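Local coordinates for protein glycoside hydrolase family 31 (Trueperella pyogenes, PDB 5I0G) that binds the cyclic glucan cycloalternan and, as a family 31 glycoside hydrolase, probably degrades it by cleaving its alpha-glucosidic linkages, at residues 649-654 / 669-674; 295-300 / 322-327. The protein carries 1 engineered substitution. All blocks are in the same frame, centred on the assembly; numbering follows the deposited sequence.

Interaction 1: residues 649-654 / 669-674; sequences PLMRAM and RQYMLG
Arg652 and Met672 form a hydrogen-bonded antiparallel pair at the edge of the C-terminal beta-sheet, where strand 651-652 is one of the two outermost strands. Arg652 N donates to Met672 O, and Met672 N donates to Arg652 O, each at 2.8 Å. Gly674 N closes the ladder on Leu650 O at 2.9 Å, in the carbonyl plane and on a lone pair.

The Arg652 side chain runs along the partner strand, from Met672 to Gly674. Arg652 CB lies 3.5 Å from Met672 O. CG leaves anti to the backbone N (chi1 -177°), and the chain then bends at chi3 (-54°). This bend lays the guanidinium over Gly674, with Gly674 C 3.4 Å above its plane and toward its rim. Along its edge, NE and NH2 both donate to Pro649 O, which lies in the guanidinium plane. NH1 forms salt bridges with Asp675 and Asp657. The two bonds and the two carboxylates fix the rotation of the group and probably keep it charged in this buried place.

Met651 and Leu673 make the neighbouring non-hydrogen-bonded pair. The extended Met651 chain reaches diagonally to the Tyr671 ring, with CG against CD2 and CE2. Met651 CE sits over one face of the Tyr671 ring, 4.0 Å from the centroid, a CH-pi contact. SD is further away above the same ring, as a Met-aromatic contact. The hydroxyl of Tyr671 bonds to Phe584 O. Beyond the paired residues, the side chains of Met654 and Gln670 cross, with Met654 SD 3.2 Å from Gln670 NE2; the OE1 of that amide accepts from Tyr693 N.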
loop_
_atom_site.group_PDB
_atom_site.type_symbol
_atom_site.label_atom_id
_atom_site.label_comp_id
_atom_site.label_asym_id
_atom_site.label_seq_id
_atom_site.Cartn_x
_atom_site.Cartn_y
_atom_site.Cartn_z
ATOM N N PRO A 649 1.779 9.647 17.451
ATOM C CA PRO A 649 1.196 8.358 17.084
ATOM C C PRO A 649 0.665 7.571 18.287
ATOM O O PRO A 649 1.078 7.814 19.417
ATOM C CB PRO A 649 2.370 7.593 16.453
ATOM C CG PRO A 649 3.430 8.606 16.190
ATOM C CD PRO A 649 3.232 9.692 17.201
ATOM N N LEU A 650 -0.227 6.620 18.007
ATOM C CA LEU A 650 -0.728 5.674 18.994
ATOM C C LEU A 650 0.284 4.542 19.098
ATOM O O LEU A 650 0.783 4.266 20.171
ATOM C CB LEU A 650 -2.108 5.155 18.591
ATOM C CG LEU A 650 -2.814 4.240 19.594
ATOM C CD1 LEU A 650 -3.082 4.960 20.913
ATOM C CD2 LEU A 650 -4.115 3.697 19.010
ATOM N N MET A 651 0.601 3.911 17.965
ATOM C CA MET A 651 1.734 2.971 17.850
ATOM C C MET A 651 2.965 3.806 17.517
ATOM O O MET A 651 3.117 4.277 16.387
ATOM C CB MET A 651 1.462 1.940 16.759
ATOM C CG MET A 651 2.547 0.897 16.577
ATOM S SD MET A 651 1.937 -0.492 15.594
ATOM C CE MET A 651 3.354 -1.586 15.612
ATOM N N ARG A 652 3.842 3.975 18.502
ATOM C CA ARG A 652 4.711 5.141 18.578
ATOM C C ARG A 652 6.169 4.770 18.784
ATOM O O ARG A 652 6.546 4.200 19.828
ATOM C CB ARG A 652 4.242 6.025 19.736
ATOM C CG ARG A 652 5.014 7.324 19.897
ATOM C CD ARG A 652 4.641 8.028 21.199
ATOM N NE ARG A 652 3.206 8.226 21.321
ATOM C CZ ARG A 652 2.590 8.735 22.386
ATOM N NH1 ARG A 652 3.279 9.150 23.456
ATOM N NH2 ARG A 652 1.259 8.835 22.368
ATOM N N ALA A 653 6.987 5.102 17.787
ATOM C CA ALA A 653 8.440 4.982 17.892
ATOM C C ALA A 653 8.936 5.691 19.146
ATOM O O ALA A 653 8.426 6.757 19.520
ATOM C CB ALA A 653 9.109 5.592 16.673
ATOM N N MET A 654 9.953 5.112 19.766
ATOM C CA MET A 654 10.507 5.654 21.007
ATOM C C MET A 654 11.075 7.073 20.896
ATOM O O MET A 654 11.075 7.808 21.886
ATOM C CB MET A 654 11.550 4.703 21.578
ATOM C CG MET A 654 10.951 3.350 21.949
ATOM S SD MET A 654 12.136 2.403 22.907
ATOM C CE MET A 654 11.748 3.063 24.525
ATOM N N ARG A 669 12.323 -2.328 17.158
ATOM C CA ARG A 669 11.003 -2.983 17.222
ATOM C C ARG A 669 10.327 -2.957 18.575
ATOM O O ARG A 669 9.344 -3.674 18.771
ATOM C CB ARG A 669 11.098 -4.408 16.711
ATOM C CG ARG A 669 11.380 -4.412 15.244
ATOM C CD ARG A 669 11.125 -5.767 14.634
ATOM N NE ARG A 669 12.010 -5.880 13.498
ATOM C CZ ARG A 669 13.221 -6.431 13.520
ATOM N NH1 ARG A 669 13.716 -7.018 14.620
ATOM N NH2 ARG A 669 13.922 -6.435 12.396
ATOM N N GLN A 670 10.847 -2.152 19.500
ATOM C CA GLN A 670 10.104 -1.759 20.702
ATOM C C GLN A 670 9.317 -0.537 20.322
ATOM O O GLN A 670 9.798 0.271 19.539
ATOM C CB GLN A 670 11.022 -1.303 21.822
ATOM C CG GLN A 670 11.783 -2.379 22.523
ATOM C CD GLN A 670 12.668 -1.829 23.622
ATOM O OE1 GLN A 670 13.525 -2.540 24.098
ATOM N NE2 GLN A 670 12.473 -0.560 24.022
ATOM N N TYR A 671 8.147 -0.364 20.914
ATOM C CA TYR A 671 7.338 0.815 20.662
ATOM C C TYR A 671 6.411 1.108 21.827
ATOM O O TYR A 671 6.087 0.212 22.622
ATOM C CB TYR A 671 6.535 0.656 19.365
ATOM C CG TYR A 671 5.518 -0.438 19.414
ATOM C CD1 TYR A 671 5.863 -1.745 19.105
ATOM C CD2 TYR A 671 4.210 -0.170 19.786
ATOM C CE1 TYR A 671 4.930 -2.756 19.156
ATOM C CE2 TYR A 671 3.264 -1.178 19.848
ATOM C CZ TYR A 671 3.632 -2.471 19.529
ATOM O OH TYR A 671 2.716 -3.468 19.614
ATOM N N MET A 672 5.981 2.365 21.916
ATOM C CA MET A 672 5.011 2.784 22.917
ATOM C C MET A 672 3.632 2.644 22.305
ATOM O O MET A 672 3.443 2.928 21.110
ATOM C CB MET A 672 5.228 4.239 23.323
ATOM C CG MET A 672 6.592 4.576 23.924
ATOM S SD MET A 672 6.887 3.836 25.537
ATOM C CE MET A 672 5.519 4.512 26.486
ATOM N N LEU A 673 2.673 2.190 23.113
ATOM C CA LEU A 673 1.252 2.205 22.744
ATOM C C LEU A 673 0.671 3.306 23.602
ATOM O O LEU A 673 0.442 3.117 24.810
ATOM C CB LEU A 673 0.574 0.868 23.026
ATOM C CG LEU A 673 -0.898 0.766 22.585
ATOM C CD1 LEU A 673 -1.066 0.743 21.067
ATOM C CD2 LEU A 673 -1.561 -0.453 23.177
ATOM N N GLY A 674 0.476 4.475 23.005
ATOM C CA GLY A 674 0.083 5.652 23.775
ATOM C C GLY A 674 1.229 6.124 24.654
ATOM O O GLY A 674 2.359 5.678 24.489
#

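Interaction 2: residues 295-300 / 322-327; sequences FGLWAS and IPVSVV
Trp298 CG stands anti to its carbonyl carbon (chi1 -68°), and Val326 CG1 stands anti to the backbone N (chi1 179°). With these torsions the two side chains lie side by side on one face of the sheet, pointing the same way. Val326 CB sits over the face of the Trp298 five-membered ring, 3.7 Å from the centroid, a CH-pi contact. Val326 CG1 lies toward the rim, over CD2 and CE3, 3.6 Å from Trp298 CE3. Val326 CG2 comes near Trp298 NE1, whose N-H goes to Ile294 O.

The strands pair in parallel at Trp298-Val326 and Ala299-Val327. Ala299 N donates to Val326 O at 2.8 Å in a nearly straight bond (174°). Leu297 O takes Ser325 N at 2.9 Å in its carbonyl plane, and Val326 N adds a weak second bond. Before the strands pair, a water links them: it accepts from Leu297 N and donates to Pro323 O.

Ser325 OG packs 3.3 Å from Gly296 CA, a close fit at a residue without a side chain. The same hydroxyl is hydrogen-bonded to Arg633. On the face away from the indole, Val324 CG1 touches both Leu297 CD2 and Ala299 CB.

This is the first beta-alpha-beta unit of the TIM barrel, with strands 298-300 and 326-329 joined through helix 307-319. Met314 of that helix packs on Ala299 and Val324. The Trp298 side chain is about 11 Å from a bound glucose, with no direct contact. Strand 587-590 flanks 298-300 and closes the barrel, while strand 383-388 takes the far side of 326-329. Helix 617-631 lies against Ile322 and Pro323.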
loop_
_atom_site.group_PDB
_atom_site.type_symbol
_atom_site.label_atom_id
_atom_site.label_comp_id
_atom_site.label_asym_id
_atom_site.label_seq_id
_atom_site.Cartn_x
_atom_site.Cartn_y
_atom_site.Cartn_z
ATOM N N PHE A 295 -11.804 -0.931 18.136
ATOM C CA PHE A 295 -10.769 -1.440 19.044
ATOM C C PHE A 295 -10.944 -2.841 19.618
ATOM O O PHE A 295 -10.066 -3.306 20.324
ATOM C CB PHE A 295 -10.537 -0.436 20.174
ATOM C CG PHE A 295 -9.941 0.844 19.698
ATOM C CD1 PHE A 295 -8.747 0.834 18.989
ATOM C CD2 PHE A 295 -10.572 2.049 19.918
ATOM C CE1 PHE A 295 -8.186 2.007 18.528
ATOM C CE2 PHE A 295 -10.004 3.238 19.459
ATOM C CZ PHE A 295 -8.809 3.213 18.768
ATOM N N GLY A 296 -12.044 -3.514 19.304
ATOM C CA GLY A 296 -12.184 -4.941 19.602
ATOM C C GLY A 296 -11.532 -5.830 18.548
ATOM O O GLY A 296 -10.891 -5.350 17.597
ATOM N N LEU A 297 -11.665 -7.138 18.727
ATOM C CA LEU A 297 -11.097 -8.084 17.780
ATOM C C LEU A 297 -11.901 -8.065 16.464
ATOM O O LEU A 297 -13.138 -8.161 16.480
ATOM C CB LEU A 297 -11.071 -9.495 18.378
ATOM C CG LEU A 297 -10.531 -10.601 17.475
ATOM C CD1 LEU A 297 -9.061 -10.373 17.154
ATOM C CD2 LEU A 297 -10.743 -11.947 18.139
ATOM N N TRP A 298 -11.185 -7.936 15.341
ATOM C CA TRP A 298 -11.771 -8.073 13.993
ATOM C C TRP A 298 -11.544 -9.498 13.509
ATOM O O TRP A 298 -10.405 -9.967 13.509
ATOM C CB TRP A 298 -11.085 -7.148 12.984
ATOM C CG TRP A 298 -11.300 -5.671 13.168
ATOM C CD1 TRP A 298 -11.254 -4.963 14.338
ATOM C CD2 TRP A 298 -11.576 -4.719 12.139
ATOM N NE1 TRP A 298 -11.487 -3.630 14.102
ATOM C CE2 TRP A 298 -11.689 -3.448 12.761
ATOM C CE3 TRP A 298 -11.739 -4.811 10.752
ATOM C CZ2 TRP A 298 -11.956 -2.275 12.042
ATOM C CZ3 TRP A 298 -12.001 -3.630 10.027
ATOM C CH2 TRP A 298 -12.113 -2.389 10.684
ATOM N N ALA A 299 -12.613 -10.158 13.063
ATOM C CA ALA A 299 -12.554 -11.520 12.505
ATOM C C ALA A 299 -12.706 -11.474 10.987
ATOM O O ALA A 299 -13.599 -10.783 10.488
ATOM C CB ALA A 299 -13.670 -12.375 13.092
ATOM N N SER A 300 -11.868 -12.217 10.265
ATOM C CA SER A 300 -11.933 -12.242 8.804
ATOM C C SER A 300 -11.425 -13.550 8.226
ATOM O O SER A 300 -10.539 -14.209 8.781
ATOM C CB SER A 300 -11.115 -11.066 8.222
ATOM O OG SER A 300 -11.123 -11.049 6.796
ATOM N N ILE A 322 -14.466 -15.851 23.209
ATOM C CA ILE A 322 -13.521 -14.970 22.502
ATOM C C ILE A 322 -14.363 -13.951 21.703
ATOM O O ILE A 322 -14.693 -14.184 20.536
ATOM C CB ILE A 322 -12.550 -15.774 21.597
ATOM C CG1 ILE A 322 -11.732 -16.764 22.435
ATOM C CG2 ILE A 322 -11.578 -14.849 20.876
ATOM C CD1 ILE A 322 -11.034 -17.858 21.647
ATOM N N PRO A 323 -14.730 -12.819 22.340
ATOM C CA PRO A 323 -15.589 -11.863 21.654
ATOM C C PRO A 323 -14.926 -11.164 20.460
ATOM O O PRO A 323 -13.708 -10.894 20.471
ATOM C CB PRO A 323 -15.932 -10.846 22.749
ATOM C CG PRO A 323 -14.798 -10.909 23.688
ATOM C CD PRO A 323 -14.384 -12.356 23.699
ATOM N N VAL A 324 -15.748 -10.891 19.451
ATOM C CA VAL A 324 -15.386 -10.066 18.319
ATOM C C VAL A 324 -16.248 -8.801 18.274
ATOM O O VAL A 324 -17.427 -8.815 18.632
ATOM C CB VAL A 324 -15.477 -10.825 16.966
ATOM C CG1 VAL A 324 -14.629 -12.079 17.002
ATOM C CG2 VAL A 324 -16.897 -11.199 16.599
ATOM N N SER A 325 -15.635 -7.717 17.813
ATOM C CA SER A 325 -16.323 -6.451 17.545
ATOM C C SER A 325 -16.705 -6.250 16.094
ATOM O O SER A 325 -17.619 -5.486 15.816
ATOM C CB SER A 325 -15.425 -5.289 17.923
ATOM O OG SER A 325 -15.446 -5.178 19.315
ATOM N N VAL A 326 -15.953 -6.876 15.184
ATOM C CA VAL A 326 -16.087 -6.639 13.760
ATOM C C VAL A 326 -15.917 -7.955 12.985
ATOM O O VAL A 326 -15.012 -8.755 13.281
ATOM C CB VAL A 326 -15.038 -5.591 13.282
ATOM C CG1 VAL A 326 -15.136 -5.336 11.777
ATOM C CG2 VAL A 326 -15.196 -4.279 14.044
ATOM N N VAL A 327 -16.786 -8.175 11.993
ATOM C CA VAL A 327 -16.571 -9.250 11.025
ATOM C C VAL A 327 -16.389 -8.619 9.649
ATOM O O VAL A 327 -17.199 -7.786 9.226
ATOM C CB VAL A 327 -17.670 -10.358 11.057
ATOM C CG1 VAL A 327 -19.066 -9.821 10.809
ATOM C CG2 VAL A 327 -17.349 -11.468 10.050
HETATM O O HOH W 1 -13.293 -8.176 20.747
#

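Interaction 2 comes first along the chain and interaction 1 later, with no overlap. Interaction 2 joins neighbouring parallel strands of the TIM barrel; interaction 1 joins antiparallel strands of the C-terminal sheet. Their centres are 23 Å apart. The nearest atoms are about 4 Å apart, but the two contacts do not touch. Both reach helix 633-646: Ser325 bonds to Arg633, and Leu650 and Leu673 pack on the same helix. Tyr671 and Met651 also meet residues 584-586, just before the last barrel strand. The C-terminal sheet is thus seated against the barrel that carries the bound glycan.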